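Long-range contacts in phenazine biosynthesis protein, PhzF family (Bacillus anthracis, PDB 3EDN), which is of unproven function but belongs to the PhzF family of phenazine biosynthesis proteins, which share the diaminopimelate epimerase-like fold and probably act as isomerases: residues 5-13 / 78-87; 54-63 / 95-105. One frame throughout, in Å; residues are numbered along the deposited sequence. Where two conformers were deposited one is given.

Contact 1: residues 5-13 / 78-87; sequences NVFHYDAFT and VGTIYALRER. With SO4 (sulfate ion), chain D.
V78 faces the end of strand 5-11 with both methyls, CG1 against A11 CB and CG2 3.9 Å from F12 CE1, its side chain crossing that of F12 at about a right angle. One residue on, G79 brings the helix backbone close to the strand, its CA 4.9 Å from that of A11. Y82, with CG anti to its backbone N (chi1 179°), presents the edge of its ring to Y9, CD2 lying 3.9 Å from Y9 CE2. A83 then sets CB over the centre of the Y9 ring in a CH-pi contact, 3.5 Å from the centroid. R87 closes the contact: its chain, extended from CG to NE, carries NE to 2.6 Å from Y9 OH, in the guanidinium plane and with an N-H...O angle of 149°, while NH2 adds a weak bond to the same oxygen. F7 CE1 lies over one guanidinium face, 3.1 Å from R87 NH2, the two planes 53° apart. R87 NH1 and R87 NH2 both donate to O4 of a sulfate, each at 2.9 Å. Helix 74-86 is thus packed on the strand through methyls and rings, and R87, gripping Y9 OH, turns NH1 and NH2 to a sulfate probably from the crystallisation liquor, consistent with an anion-accepting site.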
loop_
_atom_site.group_PDB
_atom_site.type_symbol
_atom_site.label_atom_id
_atom_site.label_comp_id
_atom_site.label_asym_id
_atom_site.label_seq_id
_atom_site.Cartn_x
_atom_site.Cartn_y
_atom_site.Cartn_z
ATOM N N ASN A 5 7.118 -9.718 -12.538
ATOM C CA ASN A 5 7.570 -9.328 -13.870
ATOM C C ASN A 5 7.497 -7.812 -14.018
ATOM O O ASN A 5 6.442 -7.204 -13.803
ATOM C CB ASN A 5 6.736 -10.010 -14.952
ATOM C CG ASN A 5 6.977 -11.511 -15.024
ATOM O OD1 ASN A 5 8.105 -11.988 -14.870
ATOM N ND2 ASN A 5 5.921 -12.251 -15.292
ATOM N N VAL A 6 8.629 -7.212 -14.367
ATOM C CA VAL A 6 8.724 -5.763 -14.528
ATOM C C VAL A 6 9.083 -5.469 -15.973
ATOM O O VAL A 6 9.949 -6.106 -16.547
ATOM C CB VAL A 6 9.795 -5.194 -13.595
ATOM C CG1 VAL A 6 9.863 -3.664 -13.688
ATOM C CG2 VAL A 6 9.486 -5.607 -12.161
ATOM N N PHE A 7 8.403 -4.487 -16.561
ATOM C CA PHE A 7 8.733 -4.050 -17.908
ATOM C C PHE A 7 9.518 -2.752 -17.876
ATOM O O PHE A 7 9.367 -1.921 -16.971
ATOM C CB PHE A 7 7.461 -3.895 -18.748
ATOM C CG PHE A 7 6.824 -5.202 -19.098
ATOM C CD1 PHE A 7 7.073 -5.800 -20.318
ATOM C CD2 PHE A 7 5.987 -5.838 -18.192
ATOM C CE1 PHE A 7 6.499 -7.013 -20.634
ATOM C CE2 PHE A 7 5.424 -7.051 -18.501
ATOM C CZ PHE A 7 5.674 -7.630 -19.729
ATOM N N HIS A 8 10.401 -2.622 -18.849
ATOM C CA HIS A 8 11.115 -1.386 -19.107
ATOM C C HIS A 8 10.613 -0.871 -20.455
ATOM O O HIS A 8 10.782 -1.553 -21.473
ATOM C CB HIS A 8 12.603 -1.709 -19.172
ATOM C CG HIS A 8 13.472 -0.585 -19.636
ATOM N ND1 HIS A 8 14.832 -0.742 -19.798
ATOM C CD2 HIS A 8 13.194 0.699 -19.969
ATOM C CE1 HIS A 8 15.356 0.394 -20.224
ATOM N NE2 HIS A 8 14.387 1.284 -20.335
ATOM N N TYR A 9 9.933 0.285 -20.441
ATOM C CA TYR A 9 9.590 1.020 -21.667
ATOM C C TYR A 9 10.347 2.322 -21.605
ATOM O O TYR A 9 10.541 2.867 -20.513
ATOM C CB TYR A 9 8.076 1.322 -21.739
ATOM C CG TYR A 9 7.283 0.188 -22.331
ATOM C CD1 TYR A 9 7.190 -1.032 -21.668
ATOM C CD2 TYR A 9 6.640 0.320 -23.562
ATOM C CE1 TYR A 9 6.483 -2.087 -22.212
ATOM C CE2 TYR A 9 5.923 -0.730 -24.118
ATOM C CZ TYR A 9 5.843 -1.935 -23.423
ATOM O OH TYR A 9 5.150 -2.993 -23.967
ATOM N N ASP A 10 10.791 2.814 -22.760
ATOM C CA ASP A 10 11.390 4.155 -22.807
ATOM C C ASP A 10 10.328 5.130 -23.270
ATOM O O ASP A 10 9.704 4.913 -24.307
ATOM C CB ASP A 10 12.587 4.218 -23.759
ATOM C CG ASP A 10 13.905 3.895 -23.072
ATOM O OD1 ASP A 10 13.920 3.610 -21.856
ATOM O OD2 ASP A 10 14.925 3.950 -23.790
ATOM N N ALA A 11 10.095 6.176 -22.478
ATOM C CA ALA A 11 9.121 7.218 -22.836
ATOM C C ALA A 11 9.732 8.289 -23.745
ATOM O O ALA A 11 10.946 8.567 -23.685
ATOM C CB ALA A 11 8.569 7.871 -21.585
ATOM N N PHE A 12 8.872 8.905 -24.561
ATOM C CA PHE A 12 9.237 10.019 -25.457
ATOM C C PHE A 12 10.243 9.617 -26.534
ATOM O O PHE A 12 11.109 10.410 -26.941
ATOM C CB PHE A 12 9.758 11.230 -24.670
ATOM C CG PHE A 12 8.805 11.745 -23.626
ATOM C CD1 PHE A 12 7.524 12.156 -23.976
ATOM C CD2 PHE A 12 9.206 11.884 -22.304
ATOM C CE1 PHE A 12 6.637 12.653 -23.005
ATOM C CE2 PHE A 12 8.335 12.365 -21.352
ATOM C CZ PHE A 12 7.065 12.766 -21.702
ATOM N N THR A 13 10.136 8.380 -27.000
ATOM C CA THR A 13 10.934 7.921 -28.124
ATOM C C THR A 13 10.240 6.754 -28.813
ATOM O O THR A 13 9.342 6.120 -28.241
ATOM C CB THR A 13 12.352 7.483 -27.672
ATOM O OG1 THR A 13 13.203 7.325 -28.807
ATOM C CG2 THR A 13 12.289 6.159 -26.921
ATOM N N VAL A 78 3.168 8.362 -19.491
ATOM C CA VAL A 78 3.299 8.111 -20.920
ATOM C C VAL A 78 3.736 6.668 -21.214
ATOM O O VAL A 78 3.086 5.977 -21.995
ATOM C CB VAL A 78 4.266 9.113 -21.582
ATOM C CG1 VAL A 78 4.696 8.636 -22.994
ATOM C CG2 VAL A 78 3.634 10.507 -21.630
ATOM N N GLY A 79 4.822 6.217 -20.589
ATOM C CA GLY A 79 5.288 4.862 -20.851
ATOM C C GLY A 79 4.265 3.809 -20.455
ATOM O O GLY A 79 4.037 2.826 -21.179
ATOM N N THR A 80 3.626 4.019 -19.314
ATOM C CA THR A 80 2.706 3.000 -18.774
ATOM C C THR A 80 1.425 2.897 -19.592
ATOM O O THR A 80 0.998 1.797 -19.961
ATOM C CB THR A 80 2.388 3.246 -17.292
ATOM O OG1 THR A 80 3.605 3.206 -16.533
ATOM C CG2 THR A 80 1.433 2.193 -16.737
ATOM N N ILE A 81 0.811 4.033 -19.908
ATOM C CA ILE A 81 -0.396 3.974 -20.720
ATOM C C ILE A 81 -0.065 3.469 -22.125
ATOM O O ILE A 81 -0.826 2.701 -22.698
ATOM C CB ILE A 81 -1.145 5.308 -20.767
ATOM C CG1 ILE A 81 -1.470 5.785 -19.354
ATOM C CG2 ILE A 81 -2.427 5.175 -21.608
ATOM C CD1 ILE A 81 -2.164 4.746 -18.493
ATOM N N TYR A 82 1.056 3.897 -22.696
ATOM C CA TYR A 82 1.460 3.347 -23.986
ATOM C C TYR A 82 1.551 1.805 -23.918
ATOM O O TYR A 82 1.053 1.090 -24.801
ATOM C CB TYR A 82 2.819 3.920 -24.406
ATOM C CG TYR A 82 3.281 3.358 -25.725
ATOM C CD1 TYR A 82 2.981 3.994 -26.930
ATOM C CD2 TYR A 82 3.981 2.158 -25.772
ATOM C CE1 TYR A 82 3.383 3.459 -28.144
ATOM C CE2 TYR A 82 4.405 1.622 -26.988
ATOM C CZ TYR A 82 4.093 2.272 -28.162
ATOM O OH TYR A 82 4.510 1.703 -29.343
ATOM N N ALA A 83 2.224 1.289 -22.894
ATOM C CA ALA A 83 2.371 -0.158 -22.768
ATOM C C ALA A 83 1.021 -0.853 -22.609
ATOM O O ALA A 83 0.743 -1.859 -23.275
ATOM C CB ALA A 83 3.281 -0.477 -21.603
ATOM N N LEU A 84 0.168 -0.317 -21.744
ATOM C CA LEU A 84 -1.163 -0.924 -21.581
ATOM C C LEU A 84 -1.926 -0.940 -22.894
ATOM O O LEU A 84 -2.531 -1.946 -23.268
ATOM C CB LEU A 84 -1.984 -0.190 -20.519
ATOM C CG LEU A 84 -1.508 -0.267 -19.073
ATOM C CD1 LEU A 84 -2.209 0.743 -18.195
ATOM C CD2 LEU A 84 -1.774 -1.673 -18.518
ATOM N N ARG A 85 -1.914 0.179 -23.598
ATOM C CA ARG A 85 -2.655 0.271 -24.843
ATOM C C ARG A 85 -2.091 -0.689 -25.889
ATOM O O ARG A 85 -2.839 -1.469 -26.488
ATOM C CB ARG A 85 -2.645 1.719 -25.344
ATOM C CG ARG A 85 -3.144 1.908 -26.767
ATOM C CD ARG A 85 -4.661 1.981 -26.858
ATOM N NE ARG A 85 -5.038 2.409 -28.201
ATOM C CZ ARG A 85 -6.112 3.128 -28.505
ATOM N NH1 ARG A 85 -6.962 3.518 -27.565
ATOM N NH2 ARG A 85 -6.332 3.461 -29.766
ATOM N N GLU A 86 -0.780 -0.650 -26.102
ATOM C CA GLU A 86 -0.175 -1.439 -27.157
ATOM C C GLU A 86 -0.247 -2.934 -26.880
ATOM O O GLU A 86 -0.185 -3.737 -27.803
ATOM C CB GLU A 86 1.267 -0.980 -27.382
ATOM C CG GLU A 86 1.335 0.409 -27.990
ATOM C CD GLU A 86 0.654 0.473 -29.344
ATOM O OE1 GLU A 86 -0.470 1.018 -29.435
ATOM O OE2 GLU A 86 1.230 -0.061 -30.306
ATOM N N ARG A 87 -0.358 -3.298 -25.602
ATOM C CA ARG A 87 -0.433 -4.718 -25.211
ATOM C C ARG A 87 -1.843 -5.283 -25.218
ATOM O O ARG A 87 -2.026 -6.474 -24.961
ATOM C CB ARG A 87 0.186 -4.931 -23.827
ATOM C CG ARG A 87 1.671 -4.695 -23.870
ATOM C CD ARG A 87 2.403 -4.883 -22.543
ATOM N NE ARG A 87 3.806 -4.960 -22.891
ATOM C CZ ARG A 87 4.467 -6.100 -23.095
ATOM N NH1 ARG A 87 3.879 -7.273 -22.859
ATOM N NH2 ARG A 87 5.731 -6.049 -23.481
HETATM S S SO4 D . 6.317 -9.249 -24.755
HETATM O O1 SO4 D . 6.343 -8.044 -25.572
HETATM O O2 SO4 D . 5.157 -10.066 -25.085
HETATM O O3 SO4 D . 7.515 -10.042 -25.032
HETATM O O4 SO4 D . 6.280 -8.908 -23.342
#

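Contact 2: residues 54-63 / 95-105. With SO4 (sulfate ion), chain O.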
loop_
_atom_site.group_PDB
_atom_site.type_symbol
_atom_site.label_atom_id
_atom_site.label_comp_id
_atom_site.label_asym_id
_atom_site.label_seq_id
_atom_site.Cartn_x
_atom_site.Cartn_y
_atom_site.Cartn_z
ATOM N N SER A 54 -9.231 1.150 -9.330
ATOM C CA SER A 54 -9.708 2.441 -8.827
ATOM C C SER A 54 -11.206 2.423 -8.593
ATOM O O SER A 54 -11.933 1.850 -9.389
ATOM C CB SER A 54 -9.402 3.577 -9.816
ATOM O OG SER A 54 -9.886 4.819 -9.305
ATOM N N GLU A 55 -11.633 3.111 -7.531
ATOM C CA GLU A 55 -13.049 3.318 -7.220
ATOM C C GLU A 55 -13.656 4.482 -7.998
ATOM O O GLU A 55 -14.880 4.601 -8.084
ATOM C CB GLU A 55 -13.211 3.617 -5.729
ATOM C CG GLU A 55 -12.849 2.460 -4.804
ATOM C CD GLU A 55 -13.920 1.387 -4.783
ATOM O OE1 GLU A 55 -15.119 1.742 -4.807
ATOM O OE2 GLU A 55 -13.565 0.190 -4.754
ATOM N N VAL A 56 -12.807 5.346 -8.552
ATOM C CA VAL A 56 -13.267 6.646 -9.047
ATOM C C VAL A 56 -12.749 7.003 -10.439
ATOM O O VAL A 56 -13.040 8.089 -10.937
ATOM C CB VAL A 56 -12.867 7.787 -8.081
ATOM C CG1 VAL A 56 -13.577 7.640 -6.744
ATOM C CG2 VAL A 56 -11.353 7.830 -7.890
ATOM N N ALA A 57 -11.974 6.111 -11.047
ATOM C CA ALA A 57 -11.409 6.349 -12.394
ATOM C C ALA A 57 -11.208 5.022 -13.108
ATOM O O ALA A 57 -11.384 3.962 -12.502
ATOM C CB ALA A 57 -10.082 7.095 -12.313
ATOM N N ASP A 58 -10.810 5.060 -14.377
ATOM C CA ASP A 58 -10.613 3.828 -15.130
ATOM C C ASP A 58 -9.544 2.957 -14.467
ATOM O O ASP A 58 -9.714 1.744 -14.301
ATOM C CB ASP A 58 -10.242 4.123 -16.583
ATOM C CG ASP A 58 -11.377 4.782 -17.350
ATOM O OD1 ASP A 58 -12.536 4.298 -17.247
ATOM O OD2 ASP A 58 -11.135 5.788 -18.056
ATOM N N ILE A 59 -8.439 3.591 -14.095
ATOM C CA ILE A 59 -7.354 2.927 -13.386
ATOM C C ILE A 59 -6.776 3.863 -12.348
ATOM O O ILE A 59 -7.092 5.049 -12.334
ATOM C CB ILE A 59 -6.213 2.455 -14.328
ATOM C CG1 ILE A 59 -5.468 3.653 -14.927
ATOM C CG2 ILE A 59 -6.749 1.570 -15.439
ATOM C CD1 ILE A 59 -4.141 3.250 -15.606
ATOM N N ARG A 60 -5.949 3.306 -11.466
ATOM C CA ARG A 60 -5.170 4.077 -10.516
ATOM C C ARG A 60 -3.700 3.783 -10.808
ATOM O O ARG A 60 -3.351 2.701 -11.292
ATOM C CB ARG A 60 -5.544 3.680 -9.084
ATOM C CG ARG A 60 -4.752 4.333 -7.968
ATOM C CD ARG A 60 -5.499 4.132 -6.627
ATOM N NE ARG A 60 -5.709 2.711 -6.311
ATOM C CZ ARG A 60 -4.958 2.017 -5.454
ATOM N NH1 ARG A 60 -3.960 2.599 -4.808
ATOM N NH2 ARG A 60 -5.215 0.728 -5.238
HETATM N N MSE A 61 -2.831 4.749 -10.539
HETATM C CA MSE A 61 -1.400 4.527 -10.726
HETATM C C MSE A 61 -0.654 5.056 -9.529
HETATM O O MSE A 61 -0.973 6.127 -9.031
HETATM C CB MSE A 61 -0.891 5.279 -11.954
HETATM C CG MSE A 61 -1.108 4.579 -13.261
HETATM SE SE MSE A 61 -0.047 5.428 -14.671
HETATM C CE MSE A 61 1.627 4.911 -14.144
ATOM N N ARG A 62 0.357 4.323 -9.078
ATOM C CA ARG A 62 1.299 4.866 -8.105
ATOM C C ARG A 62 2.679 4.893 -8.746
ATOM O O ARG A 62 3.007 4.029 -9.581
ATOM C CB ARG A 62 1.275 4.067 -6.797
ATOM C CG ARG A 62 -0.044 4.242 -6.032
ATOM C CD ARG A 62 -0.114 3.373 -4.775
ATOM N NE ARG A 62 0.639 3.933 -3.670
ATOM C CZ ARG A 62 0.532 3.539 -2.404
ATOM N NH1 ARG A 62 -0.321 2.559 -2.061
ATOM N NH2 ARG A 62 1.262 4.146 -1.476
ATOM N N TYR A 63 3.482 5.876 -8.343
ATOM C CA TYR A 63 4.774 6.163 -8.978
ATOM C C TYR A 63 5.865 6.147 -7.910
ATOM O O TYR A 63 5.721 6.830 -6.897
ATOM C CB TYR A 63 4.736 7.560 -9.582
ATOM C CG TYR A 63 3.550 7.864 -10.493
ATOM C CD1 TYR A 63 3.569 7.519 -11.856
ATOM C CD2 TYR A 63 2.442 8.566 -10.015
ATOM C CE1 TYR A 63 2.510 7.837 -12.681
ATOM C CE2 TYR A 63 1.365 8.875 -10.846
ATOM C CZ TYR A 63 1.409 8.527 -12.176
ATOM O OH TYR A 63 0.356 8.842 -13.016
ATOM N N SER A 95 -9.772 7.817 -24.662
ATOM C CA SER A 95 -9.438 8.576 -23.466
ATOM C C SER A 95 -9.541 7.698 -22.227
ATOM O O SER A 95 -10.192 6.646 -22.240
ATOM C CB SER A 95 -10.324 9.807 -23.332
ATOM O OG SER A 95 -11.680 9.439 -23.215
ATOM N N LEU A 96 -8.868 8.128 -21.168
ATOM C CA LEU A 96 -8.749 7.339 -19.951
ATOM C C LEU A 96 -8.709 8.304 -18.774
ATOM O O LEU A 96 -8.166 9.402 -18.899
ATOM C CB LEU A 96 -7.443 6.510 -19.993
ATOM C CG LEU A 96 -7.156 5.436 -18.936
ATOM C CD1 LEU A 96 -7.973 4.203 -19.256
ATOM C CD2 LEU A 96 -5.670 5.077 -18.828
ATOM N N THR A 97 -9.235 7.899 -17.623
ATOM C CA THR A 97 -8.944 8.628 -16.390
ATOM C C THR A 97 -8.063 7.797 -15.465
ATOM O O THR A 97 -8.219 6.571 -15.368
ATOM C CB THR A 97 -10.220 9.048 -15.633
ATOM O OG1 THR A 97 -11.027 7.889 -15.418
ATOM C CG2 THR A 97 -11.028 10.089 -16.447
ATOM N N ILE A 98 -7.126 8.473 -14.805
ATOM C CA ILE A 98 -6.156 7.843 -13.923
ATOM C C ILE A 98 -6.245 8.486 -12.548
ATOM O O ILE A 98 -6.010 9.686 -12.387
ATOM C CB ILE A 98 -4.699 8.008 -14.434
ATOM C CG1 ILE A 98 -4.536 7.480 -15.865
ATOM C CG2 ILE A 98 -3.733 7.315 -13.478
ATOM C CD1 ILE A 98 -3.184 7.822 -16.485
ATOM N N GLU A 99 -6.601 7.694 -11.547
ATOM C CA GLU A 99 -6.562 8.182 -10.184
ATOM C C GLU A 99 -5.125 8.270 -9.682
ATOM O O GLU A 99 -4.388 7.284 -9.729
ATOM C CB GLU A 99 -7.376 7.286 -9.257
ATOM C CG GLU A 99 -7.430 7.878 -7.859
ATOM C CD GLU A 99 -8.138 7.022 -6.844
ATOM O OE1 GLU A 99 -8.514 5.869 -7.173
ATOM O OE2 GLU A 99 -8.306 7.536 -5.706
ATOM N N THR A 100 -4.722 9.450 -9.223
ATOM C CA THR A 100 -3.408 9.608 -8.598
ATOM C C THR A 100 -3.545 10.398 -7.303
ATOM O O THR A 100 -4.604 10.962 -7.003
ATOM C CB THR A 100 -2.380 10.354 -9.493
ATOM O OG1 THR A 100 -2.619 11.766 -9.428
ATOM C CG2 THR A 100 -2.423 9.859 -10.941
ATOM N N LYS A 101 -2.460 10.444 -6.538
ATOM C CA LYS A 101 -2.468 11.171 -5.284
ATOM C C LYS A 101 -2.580 12.679 -5.514
ATOM O O LYS A 101 -2.966 13.419 -4.607
ATOM C CB LYS A 101 -1.245 10.801 -4.436
ATOM C CG LYS A 101 -1.340 9.384 -3.866
ATOM C CD LYS A 101 -0.238 9.072 -2.868
ATOM C CE LYS A 101 -0.470 7.719 -2.223
ATOM N NZ LYS A 101 0.591 7.457 -1.217
ATOM N N ALA A 102 -2.277 13.139 -6.728
ATOM C CA ALA A 102 -2.443 14.558 -7.062
ATOM C C ALA A 102 -3.784 14.854 -7.750
ATOM O O ALA A 102 -4.001 15.971 -8.235
ATOM C CB ALA A 102 -1.281 15.054 -7.906
ATOM N N GLY A 103 -4.677 13.867 -7.789
ATOM C CA GLY A 103 -5.972 14.030 -8.446
ATOM C C GLY A 103 -6.206 13.074 -9.606
ATOM O O GLY A 103 -5.322 12.302 -9.979
ATOM N N ILE A 104 -7.413 13.106 -10.155
ATOM C CA ILE A 104 -7.749 12.302 -11.321
ATOM C C ILE A 104 -7.249 13.013 -12.575
ATOM O O ILE A 104 -7.608 14.170 -12.826
ATOM C CB ILE A 104 -9.268 12.011 -11.398
ATOM C CG1 ILE A 104 -9.709 11.243 -10.150
ATOM C CG2 ILE A 104 -9.627 11.237 -12.681
ATOM C CD1 ILE A 104 -11.187 10.985 -10.074
ATOM N N LEU A 105 -6.411 12.308 -13.341
ATOM C CA LEU A 105 -5.832 12.823 -14.592
ATOM C C LEU A 105 -6.584 12.320 -15.811
ATOM O O LEU A 105 -6.684 11.124 -16.023
ATOM C CB LEU A 105 -4.376 12.367 -14.729
ATOM C CG LEU A 105 -3.413 12.623 -13.578
ATOM C CD1 LEU A 105 -2.046 12.073 -13.975
ATOM C CD2 LEU A 105 -3.341 14.109 -13.230
HETATM S S SO4 O . -0.079 5.014 1.803
HETATM O O1 SO4 O . -1.124 4.185 2.393
HETATM O O2 SO4 O . 0.992 4.183 1.270
HETATM O O3 SO4 O . -0.656 5.843 0.751
HETATM O O4 SO4 O . 0.453 5.862 2.872
HETATM O O HOH W 1 -9.798 4.237 -5.605
#
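E99 and R60 pair across two parallel strands, their side chains side by side and pointing the same way. E99, the residue most covered here, runs extended from the strand, CG anti to its N (chi1 -175°), so that its carboxylate reaches the loop ahead of strand 59-63. S54 OG donates to E99 OE1 at 2.7 Å, on the anti side and 32° out of the carboxylate plane; the same hydroxyl accepts from V56 N in an ST turn. A water links E99 OE1 to E55 N, and V56 CG2 packs 3.5 Å from E99 CD. R60 NE stays beyond salt-bridge range of E99 OE1 and bonds instead to S53 O, while E99 OE2 forms a salt bridge with K2 of the second subunit. D58 and T97 grip each other at the other end: T97 N donates to D58 OD2 at 2.9 Å, and D58 N to T97 OG1 at 3.0 Å, both bonds close to straight. A57 CB sits 3.3 Å from T97 OG1, beside this pair. Between the two ends the backbone ladder runs from I59 N to T97 O, from E99 N to I59 O at 2.8 Å, and from M61 N to E99 O. On the face opposite E99, I59 CG1 meets I98 CG1 and M61 CG meets I98 CG2, next to helix 74-86. Farther along, R62 NH2 and K101 NZ converge to 3.4 Å as two donors, each bonded to a different oxygen of one sulfate, and both also form salt bridges with E69, R62 through NE and K101 through NZ. A type I turn from T100 to G103 joins strand 95-100 to the antiparallel strand 103-111 as a beta hairpin: a parallel pair joined to a hairpin, within the diaminopimelate epimerase-like fold.

How the contacts relate
From the N terminus, strand 3-11 supplies the first half of contact 1, and the chain then passes through strands 20-25 and 48-52 before strand 59-64 opens contact 2. Helix 74-86 returns to residues 5-13 and closes the longer loop, with 64 residues between the segments; strand 95-100 next closes the shorter one, with 31. The segments alternate along the chain, so the two loops cross. Their centres lie about 17 Å apart, yet the contacts touch at the helix: I81 CD1 packs 3.5 Å from L96 CD2, and T80 OG1 meets M61 CE. Helix 74-86 thereby joins the N-terminal strand to the parallel pair 59-64 and 95-100.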